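Nicotinate-nucleotide--dimethylbenzimidazole phosphoribosyltransferase (Thermus thermophilus HB8, PDB 1WX1) probably catalyses transfer of the phosphoribosyl group from nicotinate mononucleotide to 5,6-dimethylbenzimidazole, giving alpha-ribazole 5'-phosphate for cobalamin biosynthesis. Local coordinates at residues G257-L260 and A261-M264; P281-R284 and H285-A289. One frame throughout, in Å; residues are numbered along the deposited sequence.

Contact 1: G257-L260 and A261-M264; sequences GALL and AWKM
Different first torsions bring Leu-259 and Trp-262 together: the indole is carried on a CG anti to the backbone N (chi1 179°), whereas Leu-259 holds its CG beside its own N (chi1 -74°). One leucine methyl, CD2, thereby arrives obliquely at the six-membered part of the indole, where it lies 3.9 Å from CE3 of Trp-262. One step further round, Leu-260 and Met-264 meet more loosely, CG of the leucine standing 4.4 Å from the methionine SD. The carbonyl oxygen of Leu-260 also touches the methionine chain, 3.4 Å from CG of Met-264.

The first pair is spaced i to i+3 and the second i to i+4, near the C-terminal end of helix 252-264, the crossover helix of the beta-alpha-beta unit that joins parallel strands 247-249 and 272-274. Among the backbone bonds, Trp-262 N reaches Ala-258 O at 2.8 Å, and the last, from Met-264 N to Leu-260 O, is the longest and most bent (3.2 Å, 140° at the hydrogen). Leu-259 continues onto Thr-175 and Leu-178 of helix 167-179, while Leu-260 and Ala-261 pack on Ala-234 of helix 228-242. Lys-263 behaves differently: its chain bends at chi2, its CG resting 3.2 Å from the carbonyl oxygen of Leu-259, and its end leads away from the helix turn before it, on the exposed side.

Contact 2: P281-R284 and H285-A289; sequences PGHR and HQLEA
Glu-288 N donates to Arg-284 O at 2.9 Å, the shortest sound polar bond between the two turns, and the side chains of the same residues also meet. Bends at chi2 and chi3 turn the arginine forward, toward the next turn, its CD lying 3.8 Å from CG of Glu-288. The direct salt bridge is long, 3.9 Å from NH1 of Arg-284 to OE2 of Glu-288, with guanidinium and carboxylate planes 81° apart. A water lies near both groups: it accepts a 2.7 Å hydrogen bond from NH1 of Arg-284, at the edge of the guanidinium and in its plane, but its approach to OE2 of Glu-288 is too short to be more than a doubtful bond.

On the buried side, His-283 is met by two residues. CD1 of Leu-287 sits over one ring face in a CH-pi contact, 4.2 Å from the ring centroid, and OE1 of Gln-286 comes in at the ring edge, 3.2 Å from CD2 of His-283. All three belong to helix 281-290, which follows the outermost strand of the parallel sheet within this chain, 272-274, and their i to i+3 and i to i+4 spacing sets them on adjoining turns. Both ring nitrogens of His-283 are bonded, ND1 to Ser-278 N and NE2 to Thr-255 OG1, which fixes the ring's rotation. NE2 of Gln-286 is likewise bonded to Thr-175 OG1 and Phe-252 O. In the backbone, Leu-287 N points almost straight at His-283 O (3.0 Å, 168° at the hydrogen).

Overall arrangement
Contacts 1 and 2 are local pairings along two neighbouring helices, 252-264 and 281-290, with centres about 14 Å apart. Contact 1 is the more buried and largely apolar, its leucines set among surrounding helices. Contact 2 is only partly buried: a long salt bridge with a water beside it lies on its exposed side, while a histidine and a glutamine on its inner side make polar bonds to other parts of the fold. The two helices touch where CD1 of Leu-259 packs 3.8 Å from CG of Gln-286, and where CH2 of Trp-262 lies 3.5 Å from the backbone O of Ala-289. They thus meet through packing at these points and through polar bonds at others.

Contact 1: G257-L260 and A261-M264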
loop_
_atom_site.group_PDB
_atom_site.type_symbol
_atom_site.label_atom_id
_atom_site.label_comp_id
_atom_site.label_asym_id
_atom_site.label_seq_id
_atom_site.Cartn_x
_atom_site.Cartn_y
_atom_site.Cartn_z
ATOM N N GLY A 257 -0.457 -22.188 4.046
ATOM C CA GLY A 257 -0.509 -22.983 2.832
ATOM C C GLY A 257 0.780 -22.806 2.038
ATOM O O GLY A 257 1.312 -23.756 1.467
ATOM N N ALA A 258 1.289 -21.579 1.997
ATOM C CA ALA A 258 2.529 -21.307 1.271
ATOM C C ALA A 258 3.714 -22.042 1.906
ATOM O O ALA A 258 4.616 -22.497 1.202
ATOM C CB ALA A 258 2.798 -19.809 1.242
ATOM N N LEU A 259 3.718 -22.143 3.234
ATOM C CA LEU A 259 4.797 -22.842 3.938
ATOM C C LEU A 259 4.817 -24.304 3.516
ATOM O O LEU A 259 5.888 -24.904 3.331
ATOM C CB LEU A 259 4.603 -22.745 5.457
ATOM C CG LEU A 259 4.906 -21.391 6.103
ATOM C CD1 LEU A 259 4.579 -21.453 7.589
ATOM C CD2 LEU A 259 6.377 -21.037 5.898
ATOM N N LEU A 260 3.627 -24.882 3.365
ATOM C CA LEU A 260 3.518 -26.271 2.945
ATOM C C LEU A 260 4.093 -26.429 1.540
ATOM O O LEU A 260 4.841 -27.372 1.264
ATOM C CB LEU A 260 2.051 -26.724 2.967
ATOM C CG LEU A 260 1.780 -28.145 2.462
ATOM C CD1 LEU A 260 2.651 -29.149 3.209
ATOM C CD2 LEU A 260 0.303 -28.472 2.642
ATOM N N ALA A 261 3.748 -25.498 0.654
ATOM C CA ALA A 261 4.239 -25.527 -0.721
ATOM C C ALA A 261 5.765 -25.405 -0.722
ATOM O O ALA A 261 6.459 -26.109 -1.461
ATOM C CB ALA A 261 3.616 -24.378 -1.523
ATOM N N TRP A 262 6.273 -24.501 0.109
ATOM C CA TRP A 262 7.706 -24.269 0.232
ATOM C C TRP A 262 8.425 -25.546 0.671
ATOM O O TRP A 262 9.490 -25.885 0.149
ATOM C CB TRP A 262 7.950 -23.143 1.242
ATOM C CG TRP A 262 9.390 -22.817 1.479
ATOM C CD1 TRP A 262 10.377 -22.711 0.538
ATOM C CD2 TRP A 262 9.994 -22.488 2.730
ATOM N NE1 TRP A 262 11.564 -22.348 1.132
ATOM C CE2 TRP A 262 11.362 -22.224 2.491
ATOM C CE3 TRP A 262 9.526 -22.435 4.057
ATOM C CZ2 TRP A 262 12.254 -21.853 3.499
ATOM C CZ3 TRP A 262 10.415 -22.070 5.070
ATOM C CH2 TRP A 262 11.768 -21.807 4.785
ATOM N N LYS A 263 7.835 -26.257 1.627
ATOM C CA LYS A 263 8.426 -27.496 2.115
ATOM C C LYS A 263 8.494 -28.541 1.012
ATOM O O LYS A 263 9.389 -29.379 0.999
ATOM C CB LYS A 263 7.624 -28.043 3.300
ATOM C CG LYS A 263 7.725 -27.171 4.534
ATOM C CD LYS A 263 9.181 -26.928 4.900
ATOM C CE LYS A 263 9.314 -25.921 6.030
ATOM N NZ LYS A 263 10.748 -25.634 6.302
ATOM N N MET A 264 7.543 -28.488 0.089
ATOM C CA MET A 264 7.506 -29.429 -1.023
ATOM C C MET A 264 8.408 -28.953 -2.167
ATOM O O MET A 264 8.913 -29.763 -2.942
ATOM C CB MET A 264 6.071 -29.579 -1.541
ATOM C CG MET A 264 5.110 -30.248 -0.567
ATOM S SD MET A 264 3.389 -30.108 -1.117
ATOM C CE MET A 264 3.377 -31.272 -2.453
#

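Contact 2: P281-R284 and H285-A289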
loop_
_atom_site.group_PDB
_atom_site.type_symbol
_atom_site.label_atom_id
_atom_site.label_comp_id
_atom_site.label_asym_id
_atom_site.label_seq_id
_atom_site.Cartn_x
_atom_site.Cartn_y
_atom_site.Cartn_z
ATOM N N PRO A 281 -1.035 -13.071 15.414
ATOM C CA PRO A 281 0.304 -13.212 16.001
ATOM C C PRO A 281 1.256 -14.116 15.220
ATOM O O PRO A 281 2.408 -13.753 14.974
ATOM C CB PRO A 281 0.011 -13.766 17.395
ATOM C CG PRO A 281 -1.325 -13.172 17.717
ATOM C CD PRO A 281 -2.078 -13.349 16.417
ATOM N N GLY A 282 0.771 -15.291 14.833
ATOM C CA GLY A 282 1.609 -16.232 14.110
ATOM C C GLY A 282 2.081 -15.826 12.725
ATOM O O GLY A 282 3.024 -16.414 12.199
ATOM N N HIS A 283 1.443 -14.824 12.126
ATOM C CA HIS A 283 1.823 -14.384 10.786
ATOM C C HIS A 283 3.277 -13.899 10.732
ATOM O O HIS A 283 4.040 -14.242 9.838
ATOM C CB HIS A 283 0.881 -13.252 10.372
ATOM C CG HIS A 283 0.887 -13.118 8.872
ATOM N ND1 HIS A 283 0.605 -11.960 8.226
ATOM C CD2 HIS A 283 1.165 -14.101 7.916
ATOM C CE1 HIS A 283 0.713 -12.239 6.913
ATOM N NE2 HIS A 283 1.047 -13.515 6.698
ATOM N N ARG A 284 3.687 -13.087 11.701
ATOM C CA ARG A 284 5.057 -12.586 11.707
ATOM C C ARG A 284 6.071 -13.732 11.736
ATOM O O ARG A 284 7.103 -13.668 11.066
ATOM C CB ARG A 284 5.296 -11.653 12.901
ATOM C CG ARG A 284 6.756 -11.210 13.040
ATOM C CD ARG A 284 7.260 -10.462 11.799
ATOM N NE ARG A 284 6.966 -9.030 11.856
ATOM C CZ ARG A 284 7.213 -8.170 10.870
ATOM N NH1 ARG A 284 7.758 -8.590 9.736
ATOM N NH2 ARG A 284 6.925 -6.883 11.022
ATOM N N HIS A 285 5.778 -14.778 12.504
ATOM C CA HIS A 285 6.678 -15.923 12.593
ATOM C C HIS A 285 6.828 -16.605 11.244
ATOM O O HIS A 285 7.925 -17.022 10.867
ATOM C CB HIS A 285 6.161 -16.937 13.615
ATOM C CG HIS A 285 6.172 -16.429 15.021
ATOM N ND1 HIS A 285 7.336 -16.090 15.678
ATOM C CD2 HIS A 285 5.164 -16.197 15.895
ATOM C CE1 HIS A 285 7.044 -15.672 16.897
ATOM N NE2 HIS A 285 5.732 -15.727 17.053
ATOM N N GLN A 286 5.720 -16.726 10.521
ATOM C CA GLN A 286 5.742 -17.357 9.209
ATOM C C GLN A 286 6.587 -16.547 8.231
ATOM O O GLN A 286 7.400 -17.103 7.492
ATOM C CB GLN A 286 4.324 -17.471 8.652
ATOM C CG GLN A 286 3.383 -18.329 9.483
ATOM C CD GLN A 286 1.974 -18.272 8.945
ATOM O OE1 GLN A 286 1.493 -17.204 8.593
ATOM N NE2 GLN A 286 1.305 -19.416 8.884
ATOM N N LEU A 287 6.371 -15.236 8.221
ATOM C CA LEU A 287 7.106 -14.354 7.326
ATOM C C LEU A 287 8.595 -14.345 7.662
ATOM O O LEU A 287 9.437 -14.257 6.765
ATOM C CB LEU A 287 6.532 -12.939 7.383
ATOM C CG LEU A 287 5.105 -12.799 6.834
ATOM C CD1 LEU A 287 4.698 -11.345 6.864
ATOM C CD2 LEU A 287 5.034 -13.341 5.404
ATOM N N GLU A 288 8.921 -14.438 8.947
ATOM C CA GLU A 288 10.323 -14.470 9.358
ATOM C C GLU A 288 10.948 -15.782 8.881
ATOM O O GLU A 288 12.075 -15.797 8.392
ATOM C CB GLU A 288 10.443 -14.342 10.883
ATOM C CG GLU A 288 10.121 -12.948 11.408
ATOM C CD GLU A 288 11.133 -11.895 10.947
ATOM O OE1 GLU A 288 12.306 -11.946 11.376
ATOM O OE2 GLU A 288 10.758 -11.013 10.150
ATOM N N ALA A 289 10.209 -16.880 9.004
ATOM C CA ALA A 289 10.709 -18.178 8.568
ATOM C C ALA A 289 10.964 -18.163 7.062
ATOM O O ALA A 289 11.877 -18.827 6.561
ATOM C CB ALA A 289 9.704 -19.276 8.918
HETATM O O HOH W 1 9.169 -10.429 8.389
#